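Long-range contacts in protein toll (Drosophila melanogaster, PDB 4LXR), which serves as the cell-surface receptor for the cleaved cytokine Spätzle, switching on Toll signalling in dorsal-ventral patterning of the embryo and in innate immunity: residues 70-75 with 95-100; 87-92 with 120-125; 274-279 with 299-304; 281-286 with 304-309. All coordinates share one frame; numbering follows the deposited sequence.

Followed from the N terminus, the four contacts form two crossed pairs, each between successive turns of the ectodomain solenoid. Contact 1 opens at 70-75, and before it closes at 95-100 the helix 88-94 has already begun contact 2, which closes only at 120-125. The two touch where Leu92 meets Val75 and Ile97. Much further along the chain, contact 3 joins 274-279 to 299-304 and contact 4 joins 281-286 to 304-309; they share Gln304 and connect LRR 6 to LRR 7, first beside the strands and then further round the turn. About 27 Å separates the nearest atoms of contacts 1 and 3.

Contact 1 (70-75 with 95-100); sequences GEVDRV and LGIVSP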
loop_
_atom_site.group_PDB
_atom_site.type_symbol
_atom_site.label_atom_id
_atom_site.label_comp_id
_atom_site.label_asym_id
_atom_site.label_seq_id
_atom_site.Cartn_x
_atom_site.Cartn_y
_atom_site.Cartn_z
ATOM N N GLY A 70 22.198 -33.536 -25.780
ATOM C CA GLY A 70 22.304 -34.550 -24.743
ATOM C C GLY A 70 20.997 -34.783 -24.009
ATOM O O GLY A 70 19.925 -34.412 -24.498
ATOM N N GLU A 71 21.064 -35.405 -22.836
ATOM C CA GLU A 71 19.850 -35.633 -22.063
ATOM C C GLU A 71 19.203 -34.329 -21.595
ATOM O O GLU A 71 19.863 -33.441 -21.064
ATOM C CB GLU A 71 20.091 -36.565 -20.875
ATOM C CG GLU A 71 18.786 -36.956 -20.168
ATOM C CD GLU A 71 18.947 -38.112 -19.198
ATOM O OE1 GLU A 71 20.050 -38.695 -19.138
ATOM O OE2 GLU A 71 17.964 -38.436 -18.497
ATOM N N VAL A 72 17.898 -34.215 -21.796
ATOM C CA VAL A 72 17.203 -33.009 -21.385
ATOM C C VAL A 72 15.757 -33.353 -21.000
ATOM O O VAL A 72 15.142 -34.222 -21.612
ATOM C CB VAL A 72 17.309 -31.930 -22.493
ATOM C CG1 VAL A 72 16.326 -32.205 -23.645
ATOM C CG2 VAL A 72 17.114 -30.566 -21.911
ATOM N N ASP A 73 15.234 -32.702 -19.963
ATOM C CA ASP A 73 13.927 -33.063 -19.397
ATOM C C ASP A 73 12.741 -32.621 -20.258
ATOM O O ASP A 73 11.808 -33.390 -20.518
ATOM C CB ASP A 73 13.802 -32.506 -17.965
ATOM C CG ASP A 73 12.361 -32.486 -17.451
ATOM O OD1 ASP A 73 11.776 -33.562 -17.209
ATOM O OD2 ASP A 73 11.819 -31.377 -17.258
ATOM N N ARG A 74 12.802 -31.381 -20.716
ATOM C CA ARG A 74 11.690 -30.755 -21.393
ATOM C C ARG A 74 12.123 -30.193 -22.756
ATOM O O ARG A 74 13.132 -29.490 -22.857
ATOM C CB ARG A 74 11.121 -29.648 -20.496
ATOM C CG ARG A 74 9.872 -28.982 -21.043
ATOM C CD ARG A 74 9.240 -28.025 -20.032
ATOM N NE ARG A 74 9.933 -26.741 -19.988
ATOM C CZ ARG A 74 10.621 -26.296 -18.943
ATOM N NH1 ARG A 74 11.222 -25.112 -19.001
ATOM N NH2 ARG A 74 10.700 -27.033 -17.835
ATOM N N VAL A 75 11.374 -30.522 -23.808
ATOM C CA VAL A 75 11.558 -29.859 -25.095
ATOM C C VAL A 75 10.328 -29.044 -25.364
ATOM O O VAL A 75 9.214 -29.569 -25.331
ATOM C CB VAL A 75 11.734 -30.833 -26.260
ATOM C CG1 VAL A 75 11.815 -30.061 -27.583
ATOM C CG2 VAL A 75 12.960 -31.674 -26.062
ATOM N N LEU A 95 19.309 -32.572 -33.480
ATOM C CA LEU A 95 19.870 -31.698 -32.468
ATOM C C LEU A 95 20.582 -32.499 -31.383
ATOM O O LEU A 95 21.168 -31.931 -30.461
ATOM C CB LEU A 95 18.761 -30.841 -31.870
ATOM C CG LEU A 95 18.160 -29.868 -32.881
ATOM C CD1 LEU A 95 16.956 -29.115 -32.276
ATOM C CD2 LEU A 95 19.259 -28.912 -33.350
ATOM N N GLY A 96 20.541 -33.823 -31.502
ATOM C CA GLY A 96 21.175 -34.694 -30.523
ATOM C C GLY A 96 20.481 -34.679 -29.168
ATOM O O GLY A 96 21.127 -34.877 -28.129
ATOM N N ILE A 97 19.169 -34.444 -29.174
ATOM C CA ILE A 97 18.397 -34.408 -27.925
ATOM C C ILE A 97 18.100 -35.837 -27.480
ATOM O O ILE A 97 17.663 -36.656 -28.282
ATOM C CB ILE A 97 17.088 -33.620 -28.098
ATOM C CG1 ILE A 97 17.398 -32.122 -28.203
ATOM C CG2 ILE A 97 16.142 -33.882 -26.932
ATOM C CD1 ILE A 97 16.238 -31.283 -28.668
ATOM N N VAL A 98 18.371 -36.152 -26.218
ATOM C CA VAL A 98 18.209 -37.531 -25.766
ATOM C C VAL A 98 17.116 -37.685 -24.707
ATOM O O VAL A 98 17.052 -36.919 -23.746
ATOM C CB VAL A 98 19.549 -38.135 -25.258
ATOM C CG1 VAL A 98 19.312 -39.461 -24.549
ATOM C CG2 VAL A 98 20.524 -38.320 -26.422
ATOM N N SER A 99 16.250 -38.673 -24.925
ATOM C CA SER A 99 15.236 -39.095 -23.957
ATOM C C SER A 99 14.544 -37.967 -23.198
ATOM O O SER A 99 14.665 -37.862 -21.973
ATOM C CB SER A 99 15.846 -40.090 -22.968
ATOM O OG SER A 99 16.857 -39.475 -22.195
ATOM N N PRO A 100 13.823 -37.105 -23.917
ATOM C CA PRO A 100 13.079 -36.080 -23.190
ATOM C C PRO A 100 11.910 -36.718 -22.446
ATOM O O PRO A 100 11.454 -37.780 -22.838
ATOM C CB PRO A 100 12.550 -35.191 -24.315
ATOM C CG PRO A 100 12.358 -36.138 -25.447
ATOM C CD PRO A 100 13.552 -37.058 -25.361
#
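Gly70 and Glu71 pair in parallel with Ile97 and Val98, the amide of Gly70 binding Gly96 O at 2.9 Å and its carbonyl receiving Val98 N at the same distance. The pairing frays beyond this point: Val72 N to Val98 O is a weak bond of 3.4 Å, and next along Pro100 CA offers its hydrogen to Val72 O at 3.2 Å. Gly96 has positive phi and closes the preceding helix in a Schellman motif, which turns the chain directly into the short strand. On the inner side CG2 of Ile97 is the common point of an apolar cluster, lying 3.7 Å from Val72 CG1 and 4.0 Å from Val75 CG2. That same Val75 branch, set beside the backbone N and anti to the carbonyl carbon, also meets Pro100 CB at 3.9 Å. Outside, Glu71 runs extended past Ser99, its CG 3.8 Å from the serine OG. Asp73 faces away, and its OD1 accepts a hydrogen bond from Gly3 N of a Spätzle chain. A small two-stranded parallel sheet thus lies just ahead of strands 74-78 and 102-106, neighbours in the parallel stacking of strands characteristic of a leucine-rich repeat solenoid, close to where this receptor meets its ligand.

Contact 2 (87-92 with 120-125); sequences PIASIL and DRLHGL
Arg121 brings its guanidinium to the first turn of the helix, where NH2 donates to Ser90 OG over 2.8 Å in a nearly straight bond, 166° at the hydrogen. The hydroxyl oxygen lies only 1° out of the guanidinium plane, while the methyl of Ala89 covers one face of the group, its CB 3.7 Å from NH2. A bend at chi3 (-62°) folds the arginine back over this methyl so that its end arrives beside the serine. The same NH2 forms a salt bridge with Asp93 one turn further on, so two partners fix the rotation of the group, and a water accepts from NH1 at 2.7 Å. Beneath the arginine the backbone comes close: Ala89 CB is 3.4 Å from Asp120 O, and a second water bridges the two segments, accepting from the Ala89 amide at the start of the helix and donating to that carbonyl. Pro87 CG packs on Asp120 CB at 3.8 Å. Deeper in, Leu122 sets its CG 4.0 Å from Ala89 CB, with Leu92 at the fringe. The helix 88-94 is thereby held against the loop that leads into strand 127-131. On its inner side Ile88 and Leu92 reach Met77 and Val75 of strand 74-78, and Leu122 lies on Leu103 of strand 102-106.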
loop_
_atom_site.group_PDB
_atom_site.type_symbol
_atom_site.label_atom_id
_atom_site.label_comp_id
_atom_site.label_asym_id
_atom_site.label_seq_id
_atom_site.Cartn_x
_atom_site.Cartn_y
_atom_site.Cartn_z
ATOM N N PRO A 87 8.746 -37.750 -38.542
ATOM C CA PRO A 87 8.515 -37.661 -37.090
ATOM C C PRO A 87 9.225 -36.437 -36.457
ATOM O O PRO A 87 10.300 -36.042 -36.919
ATOM C CB PRO A 87 9.115 -38.963 -36.558
ATOM C CG PRO A 87 8.994 -39.968 -37.801
ATOM C CD PRO A 87 9.275 -39.065 -38.979
ATOM N N ILE A 88 8.625 -35.854 -35.418
ATOM C CA ILE A 88 9.245 -34.736 -34.693
ATOM C C ILE A 88 10.534 -35.259 -34.077
ATOM O O ILE A 88 11.504 -34.513 -33.939
ATOM C CB ILE A 88 8.291 -34.120 -33.634
ATOM C CG1 ILE A 88 7.121 -33.418 -34.330
ATOM C CG2 ILE A 88 9.008 -33.079 -32.709
ATOM C CD1 ILE A 88 5.915 -33.136 -33.421
ATOM N N ALA A 89 10.561 -36.562 -33.772
ATOM C CA ALA A 89 11.758 -37.187 -33.198
ATOM C C ALA A 89 12.986 -36.992 -34.093
ATOM O O ALA A 89 14.109 -36.918 -33.602
ATOM C CB ALA A 89 11.526 -38.678 -32.940
ATOM N N SER A 90 12.770 -36.913 -35.406
ATOM C CA SER A 90 13.867 -36.667 -36.336
ATOM C C SER A 90 14.490 -35.269 -36.192
ATOM O O SER A 90 15.698 -35.109 -36.344
ATOM C CB SER A 90 13.413 -36.920 -37.771
ATOM O OG SER A 90 13.240 -38.311 -37.984
ATOM N N ILE A 91 13.678 -34.260 -35.904
ATOM C CA ILE A 91 14.236 -32.946 -35.570
ATOM C C ILE A 91 15.065 -33.044 -34.286
ATOM O O ILE A 91 16.206 -32.565 -34.229
ATOM C CB ILE A 91 13.139 -31.870 -35.418
ATOM C CG1 ILE A 91 12.533 -31.551 -36.783
ATOM C CG2 ILE A 91 13.713 -30.605 -34.788
ATOM C CD1 ILE A 91 11.097 -31.091 -36.709
ATOM N N LEU A 92 14.507 -33.704 -33.273
ATOM C CA LEU A 92 15.203 -33.874 -31.998
ATOM C C LEU A 92 16.497 -34.704 -32.133
ATOM O O LEU A 92 17.522 -34.363 -31.510
ATOM C CB LEU A 92 14.263 -34.445 -30.923
ATOM C CG LEU A 92 12.924 -33.719 -30.711
ATOM C CD1 LEU A 92 12.192 -34.200 -29.465
ATOM C CD2 LEU A 92 13.084 -32.211 -30.679
ATOM N N ASP A 120 6.069 -40.787 -33.735
ATOM C CA ASP A 120 6.931 -41.968 -33.850
ATOM C C ASP A 120 8.227 -41.768 -33.039
ATOM O O ASP A 120 8.788 -40.665 -33.025
ATOM C CB ASP A 120 7.293 -42.251 -35.314
ATOM C CG ASP A 120 6.122 -42.835 -36.128
ATOM O OD1 ASP A 120 5.052 -43.156 -35.561
ATOM O OD2 ASP A 120 6.287 -42.986 -37.359
ATOM N N ARG A 121 8.680 -42.826 -32.361
ATOM C CA ARG A 121 9.880 -42.793 -31.507
ATOM C C ARG A 121 9.766 -41.924 -30.229
ATOM O O ARG A 121 10.709 -41.842 -29.441
ATOM C CB ARG A 121 11.138 -42.444 -32.322
ATOM C CG ARG A 121 11.228 -43.206 -33.655
ATOM C CD ARG A 121 12.666 -43.240 -34.207
ATOM N NE ARG A 121 13.200 -41.904 -34.494
ATOM C CZ ARG A 121 12.973 -41.236 -35.626
ATOM N NH1 ARG A 121 12.217 -41.762 -36.588
ATOM N NH2 ARG A 121 13.499 -40.040 -35.808
ATOM N N LEU A 122 8.610 -41.306 -30.006
ATOM C CA LEU A 122 8.388 -40.560 -28.768
ATOM C C LEU A 122 7.401 -41.231 -27.812
ATOM O O LEU A 122 6.777 -40.552 -26.979
ATOM C CB LEU A 122 7.955 -39.114 -29.068
ATOM C CG LEU A 122 9.094 -38.339 -29.744
ATOM C CD1 LEU A 122 8.690 -36.917 -30.115
ATOM C CD2 LEU A 122 10.304 -38.338 -28.846
ATOM N N HIS A 123 7.262 -42.551 -27.934
ATOM C CA HIS A 123 6.349 -43.334 -27.085
ATOM C C HIS A 123 6.810 -43.396 -25.623
ATOM O O HIS A 123 6.044 -43.791 -24.748
ATOM C CB HIS A 123 6.158 -44.764 -27.637
ATOM C CG HIS A 123 5.556 -44.807 -29.007
ATOM N ND1 HIS A 123 5.105 -43.677 -29.659
ATOM C CD2 HIS A 123 5.359 -45.838 -29.864
ATOM C CE1 HIS A 123 4.646 -44.014 -30.853
ATOM N NE2 HIS A 123 4.792 -45.321 -31.001
ATOM N N GLY A 124 8.052 -42.996 -25.364
ATOM C CA GLY A 124 8.567 -42.896 -24.003
ATOM C C GLY A 124 8.171 -41.664 -23.187
ATOM O O GLY A 124 8.466 -41.605 -21.982
ATOM N N LEU A 125 7.498 -40.697 -23.818
ATOM C CA LEU A 125 7.160 -39.423 -23.157
ATOM C C LEU A 125 6.204 -39.596 -21.979
ATOM O O LEU A 125 5.290 -40.427 -22.023
ATOM C CB LEU A 125 6.540 -38.420 -24.143
ATOM C CG LEU A 125 7.377 -37.804 -25.275
ATOM C CD1 LEU A 125 6.449 -37.021 -26.171
ATOM C CD2 LEU A 125 8.535 -36.885 -24.748
HETATM O O HOH W 1 8.316 -38.063 -33.169
HETATM O O HOH W 2 12.149 -41.311 -39.252
#

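Contact 3 (274-279 with 299-304); sequences MNNRVP and LRAELQ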
loop_
_atom_site.group_PDB
_atom_site.type_symbol
_atom_site.label_atom_id
_atom_site.label_comp_id
_atom_site.label_asym_id
_atom_site.label_seq_id
_atom_site.Cartn_x
_atom_site.Cartn_y
_atom_site.Cartn_z
ATOM N N MET A 274 -17.258 -19.993 -7.643
ATOM C CA MET A 274 -16.890 -18.580 -7.657
ATOM C C MET A 274 -17.368 -17.917 -8.939
ATOM O O MET A 274 -17.413 -18.554 -9.982
ATOM C CB MET A 274 -15.366 -18.461 -7.543
ATOM C CG MET A 274 -14.791 -19.186 -6.314
ATOM S SD MET A 274 -13.040 -19.513 -6.473
ATOM C CE MET A 274 -12.408 -17.823 -6.501
ATOM N N ASN A 275 -17.723 -16.636 -8.863
ATOM C CA ASN A 275 -18.043 -15.862 -10.059
ATOM C C ASN A 275 -19.103 -16.503 -10.944
ATOM O O ASN A 275 -18.972 -16.568 -12.169
ATOM C CB ASN A 275 -16.782 -15.574 -10.861
ATOM C CG ASN A 275 -15.802 -14.745 -10.085
ATOM O OD1 ASN A 275 -16.140 -13.647 -9.614
ATOM N ND2 ASN A 275 -14.585 -15.263 -9.918
ATOM N N ASN A 276 -20.155 -16.991 -10.314
ATOM C CA ASN A 276 -21.317 -17.386 -11.061
ATOM C C ASN A 276 -21.769 -16.143 -11.849
ATOM O O ASN A 276 -21.716 -15.021 -11.340
ATOM C CB ASN A 276 -22.378 -17.873 -10.086
ATOM C CG ASN A 276 -23.473 -18.670 -10.757
ATOM O OD1 ASN A 276 -23.258 -19.802 -11.195
ATOM N ND2 ASN A 276 -24.665 -18.096 -10.814
ATOM N N ARG A 277 -22.183 -16.338 -13.097
ATOM C CA ARG A 277 -22.387 -15.219 -14.015
ATOM C C ARG A 277 -23.802 -14.669 -13.962
ATOM O O ARG A 277 -24.115 -13.699 -14.640
ATOM C CB ARG A 277 -22.011 -15.618 -15.449
ATOM C CG ARG A 277 -20.564 -16.123 -15.604
ATOM C CD ARG A 277 -19.517 -15.082 -15.157
ATOM N NE ARG A 277 -18.155 -15.528 -15.458
ATOM C CZ ARG A 277 -17.040 -14.951 -15.022
ATOM N NH1 ARG A 277 -17.088 -13.877 -14.240
ATOM N NH2 ARG A 277 -15.862 -15.458 -15.372
ATOM N N VAL A 278 -24.655 -15.298 -13.162
ATOM C CA VAL A 278 -25.988 -14.763 -12.878
ATOM C C VAL A 278 -26.208 -14.799 -11.366
ATOM O O VAL A 278 -25.438 -15.417 -10.646
ATOM C CB VAL A 278 -27.139 -15.540 -13.618
ATOM C CG1 VAL A 278 -27.086 -15.294 -15.115
ATOM C CG2 VAL A 278 -27.105 -17.035 -13.290
ATOM N N PRO A 279 -27.237 -14.106 -10.875
ATOM C CA PRO A 279 -27.516 -14.247 -9.442
ATOM C C PRO A 279 -27.971 -15.655 -9.064
ATOM O O PRO A 279 -28.869 -16.227 -9.679
ATOM C CB PRO A 279 -28.657 -13.247 -9.208
ATOM C CG PRO A 279 -28.475 -12.219 -10.277
ATOM C CD PRO A 279 -27.968 -12.974 -11.474
ATOM N N LEU A 299 -17.143 -19.488 -2.332
ATOM C CA LEU A 299 -18.514 -19.327 -2.777
ATOM C C LEU A 299 -18.765 -17.853 -3.043
ATOM O O LEU A 299 -18.742 -17.019 -2.125
ATOM C CB LEU A 299 -19.472 -19.860 -1.703
ATOM C CG LEU A 299 -19.239 -21.310 -1.233
ATOM C CD1 LEU A 299 -20.033 -21.606 0.046
ATOM C CD2 LEU A 299 -19.591 -22.336 -2.350
ATOM N N ARG A 300 -18.982 -17.534 -4.310
ATOM C CA ARG A 300 -19.250 -16.167 -4.725
ATOM C C ARG A 300 -20.184 -16.241 -5.919
ATOM O O ARG A 300 -19.784 -16.658 -7.015
ATOM C CB ARG A 300 -17.946 -15.456 -5.105
ATOM C CG ARG A 300 -18.200 -14.048 -5.632
ATOM C CD ARG A 300 -17.162 -13.588 -6.620
ATOM N NE ARG A 300 -17.365 -12.184 -6.968
ATOM C CZ ARG A 300 -16.405 -11.269 -6.917
ATOM N NH1 ARG A 300 -15.186 -11.624 -6.545
ATOM N NH2 ARG A 300 -16.659 -10.007 -7.235
ATOM N N ALA A 301 -21.433 -15.853 -5.710
ATOM C CA ALA A 301 -22.460 -16.044 -6.723
ATOM C C ALA A 301 -23.683 -15.142 -6.497
ATOM O O ALA A 301 -24.799 -15.490 -6.897
ATOM C CB ALA A 301 -22.871 -17.502 -6.749
ATOM N N GLU A 302 -23.463 -13.985 -5.868
ATOM C CA GLU A 302 -24.535 -13.044 -5.489
ATOM C C GLU A 302 -25.517 -13.684 -4.507
ATOM O O GLU A 302 -26.718 -13.446 -4.577
ATOM C CB GLU A 302 -25.313 -12.526 -6.699
ATOM C CG GLU A 302 -24.524 -12.390 -7.970
ATOM C CD GLU A 302 -23.677 -11.170 -7.975
ATOM O OE1 GLU A 302 -22.451 -11.300 -7.756
ATOM O OE2 GLU A 302 -24.244 -10.084 -8.208
ATOM N N LEU A 303 -25.005 -14.509 -3.603
ATOM C CA LEU A 303 -25.864 -15.246 -2.693
ATOM C C LEU A 303 -26.588 -14.253 -1.791
ATOM O O LEU A 303 -25.969 -13.317 -1.253
ATOM C CB LEU A 303 -25.028 -16.244 -1.873
ATOM C CG LEU A 303 -24.424 -17.413 -2.659
ATOM C CD1 LEU A 303 -23.225 -18.038 -1.921
ATOM C CD2 LEU A 303 -25.497 -18.473 -2.992
ATOM N N GLN A 304 -27.897 -14.450 -1.647
ATOM C CA GLN A 304 -28.733 -13.533 -0.872
ATOM C C GLN A 304 -28.907 -14.009 0.568
ATOM O O GLN A 304 -29.049 -13.198 1.484
ATOM C CB GLN A 304 -30.098 -13.343 -1.546
ATOM C CG GLN A 304 -30.097 -12.273 -2.622
ATOM C CD GLN A 304 -31.384 -12.238 -3.408
ATOM O OE1 GLN A 304 -31.397 -12.541 -4.597
ATOM N NE2 GLN A 304 -32.484 -11.867 -2.747
HETATM O O HOH W 3 -20.380 -13.434 -9.095
#
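Asn275 lays its carboxamide oxygen over one face of the Arg300 guanidinium, with OD1 3.2 Å from Arg300 CD and the two planes 38° apart. The approach is from above rather than along an N-H, so the pair is a polar overlap and not a hydrogen bond. Arg300 reaches beneath the asparagine because CG stands anti to the backbone N (chi1 176°) and the chain stays extended to NE. The other end of the amide is engaged by the ligand: Asn275 ND2 donates to Asn59 of a Spätzle chain, and Arg300 packs on Pro61 of the same Spätzle chain. Behind these side chains the backbones meet at Arg300 O, which takes a weak bond from Asn276 N at 3.3 Å. Asn276 CB touches Ala301 CB at 3.4 Å. The Asn276 amide turns back into its own loop, ND2 binding Val278 O at 2.8 Å from above the carbonyl plane, and it also donates to Phe254 O in the preceding turn. At the far end Glu302 CG lies 3.8 Å from Pro279 CA. Both segments leave neighbouring parallel strands, 270-273 and 296-299, and Asn325 of the next turn continues the stacking by bonding Leu299, Ala301 and Leu303. LRR 6 and LRR 7 are thus joined just past their strands, along a surface used by Spätzle.

Contact 4 (281-286 with 304-309); sequences ATLPSR and QSLPGD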
loop_
_atom_site.group_PDB
_atom_site.type_symbol
_atom_site.label_atom_id
_atom_site.label_comp_id
_atom_site.label_asym_id
_atom_site.label_seq_id
_atom_site.Cartn_x
_atom_site.Cartn_y
_atom_site.Cartn_z
ATOM N N ALA A 281 -29.514 -17.120 -5.815
ATOM C CA ALA A 281 -30.105 -16.537 -4.615
ATOM C C ALA A 281 -29.670 -17.224 -3.327
ATOM O O ALA A 281 -29.372 -16.558 -2.334
ATOM C CB ALA A 281 -31.616 -16.514 -4.727
ATOM N N THR A 282 -29.630 -18.550 -3.348
ATOM C CA THR A 282 -29.228 -19.320 -2.181
ATOM C C THR A 282 -28.690 -20.693 -2.588
ATOM O O THR A 282 -28.672 -21.040 -3.762
ATOM C CB THR A 282 -30.408 -19.555 -1.226
ATOM O OG1 THR A 282 -29.905 -19.990 0.045
ATOM C CG2 THR A 282 -31.387 -20.618 -1.812
ATOM N N LEU A 283 -28.240 -21.461 -1.603
ATOM C CA LEU A 283 -27.799 -22.830 -1.826
ATOM C C LEU A 283 -28.793 -23.770 -1.129
ATOM O O LEU A 283 -29.366 -23.420 -0.090
ATOM C CB LEU A 283 -26.381 -23.023 -1.284
ATOM C CG LEU A 283 -25.332 -22.100 -1.919
ATOM C CD1 LEU A 283 -24.016 -22.131 -1.127
ATOM C CD2 LEU A 283 -25.097 -22.518 -3.371
ATOM N N PRO A 284 -29.019 -24.958 -1.714
ATOM C CA PRO A 284 -29.965 -25.924 -1.140
ATOM C C PRO A 284 -29.577 -26.388 0.267
ATOM O O PRO A 284 -28.416 -26.296 0.669
ATOM C CB PRO A 284 -29.909 -27.106 -2.131
ATOM C CG PRO A 284 -28.591 -26.941 -2.838
ATOM C CD PRO A 284 -28.391 -25.461 -2.948
ATOM N N SER A 285 -30.571 -26.866 1.003
ATOM C CA SER A 285 -30.397 -27.380 2.353
ATOM C C SER A 285 -29.295 -28.445 2.436
ATOM O O SER A 285 -29.252 -29.370 1.630
ATOM C CB SER A 285 -31.717 -27.980 2.833
ATOM O OG SER A 285 -31.562 -28.582 4.104
ATOM N N ARG A 286 -28.397 -28.295 3.408
ATOM C CA ARG A 286 -27.360 -29.292 3.678
ATOM C C ARG A 286 -26.445 -29.620 2.498
ATOM O O ARG A 286 -25.885 -30.712 2.449
ATOM C CB ARG A 286 -27.992 -30.585 4.201
ATOM C CG ARG A 286 -28.494 -30.475 5.625
ATOM C CD ARG A 286 -28.789 -31.843 6.198
ATOM N NE ARG A 286 -30.085 -32.342 5.769
ATOM C CZ ARG A 286 -31.220 -32.090 6.415
ATOM N NH1 ARG A 286 -31.205 -31.340 7.513
ATOM N NH2 ARG A 286 -32.366 -32.586 5.964
ATOM N N GLN A 304 -27.897 -14.450 -1.647
ATOM C CA GLN A 304 -28.733 -13.533 -0.872
ATOM C C GLN A 304 -28.907 -14.009 0.568
ATOM O O GLN A 304 -29.049 -13.198 1.484
ATOM C CB GLN A 304 -30.098 -13.343 -1.546
ATOM C CG GLN A 304 -30.097 -12.273 -2.622
ATOM C CD GLN A 304 -31.384 -12.238 -3.408
ATOM O OE1 GLN A 304 -31.397 -12.541 -4.597
ATOM N NE2 GLN A 304 -32.484 -11.867 -2.747
ATOM N N SER A 305 -28.891 -15.328 0.754
ATOM C CA SER A 305 -29.000 -15.930 2.078
ATOM C C SER A 305 -28.526 -17.382 2.049
ATOM O O SER A 305 -28.439 -17.997 0.978
ATOM C CB SER A 305 -30.444 -15.851 2.590
ATOM O OG SER A 305 -31.312 -16.579 1.749
ATOM N N LEU A 306 -28.197 -17.913 3.224
ATOM C CA LEU A 306 -27.762 -19.301 3.360
ATOM C C LEU A 306 -28.649 -20.034 4.369
ATOM O O LEU A 306 -29.139 -19.434 5.328
ATOM C CB LEU A 306 -26.310 -19.356 3.830
ATOM C CG LEU A 306 -25.284 -18.632 2.958
ATOM C CD1 LEU A 306 -23.901 -18.645 3.623
ATOM C CD2 LEU A 306 -25.234 -19.236 1.556
ATOM N N PRO A 307 -28.867 -21.339 4.155
ATOM C CA PRO A 307 -29.630 -22.112 5.138
ATOM C C PRO A 307 -28.720 -22.514 6.291
ATOM O O PRO A 307 -27.548 -22.851 6.051
ATOM C CB PRO A 307 -30.053 -23.361 4.346
ATOM C CG PRO A 307 -28.917 -23.556 3.358
ATOM C CD PRO A 307 -28.466 -22.145 2.989
ATOM N N GLY A 308 -29.261 -22.489 7.508
ATOM C CA GLY A 308 -28.522 -22.788 8.721
ATOM C C GLY A 308 -27.874 -24.153 8.782
ATOM O O GLY A 308 -26.959 -24.370 9.585
ATOM N N ASP A 309 -28.346 -25.070 7.938
ATOM C CA ASP A 309 -27.860 -26.446 7.929
ATOM C C ASP A 309 -26.823 -26.705 6.828
ATOM O O ASP A 309 -26.522 -27.861 6.504
ATOM C CB ASP A 309 -29.040 -27.435 7.798
ATOM C CG ASP A 309 -29.842 -27.264 6.495
ATOM O OD1 ASP A 309 -29.310 -26.739 5.486
ATOM O OD2 ASP A 309 -31.027 -27.668 6.478
HETATM O O HOH W 4 -32.217 -16.174 -0.466
#
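Asp309 holds the far end of the contact together, its carboxylate gripping Ser285 and Arg286 at once. Ser285 OG donates to OD2 of Asp309 at 2.6 Å on the syn side, though tilted from the carboxylate plane, while Arg286 N donates to OD1 over 2.8 Å from above that plane. The serine hydroxyl stands anti to its own backbone nitrogen (chi1 176°), which turns it across to the neighbouring loop. At the other end Thr282 OG1 donates a hydrogen bond to Ser305 O at 2.6 Å, and Ala281 O accepts from Gln304 N at 2.7 Å, with a weaker bond from Ser305 N. Between these polar ends, Pro307 places CG and CD against Leu283 O, each at 3.5 Å. Toward the interior the Leu283 and Leu306 side chains lie side by side, pointing the same way, with CD1 of the first 4.1 Å from CD2 of the second. The outer side is looser. The poorly ordered Arg286 side chain crosses that of Asp309 at about a right angle, its NH1 a long 3.8 Å from Asp309 OD2; this oxygen lies well out of the guanidinium plane and is met through charge, not an N-H. A long, weak ion pair reaches Glu312 besides. The segments run almost parallel, 7° apart, in LRR 6 and LRR 7. Each follows its strand, 270-273 or 296-299, while Leu283 and Leu306 extend inward to Leu303, Leu310 and Leu322.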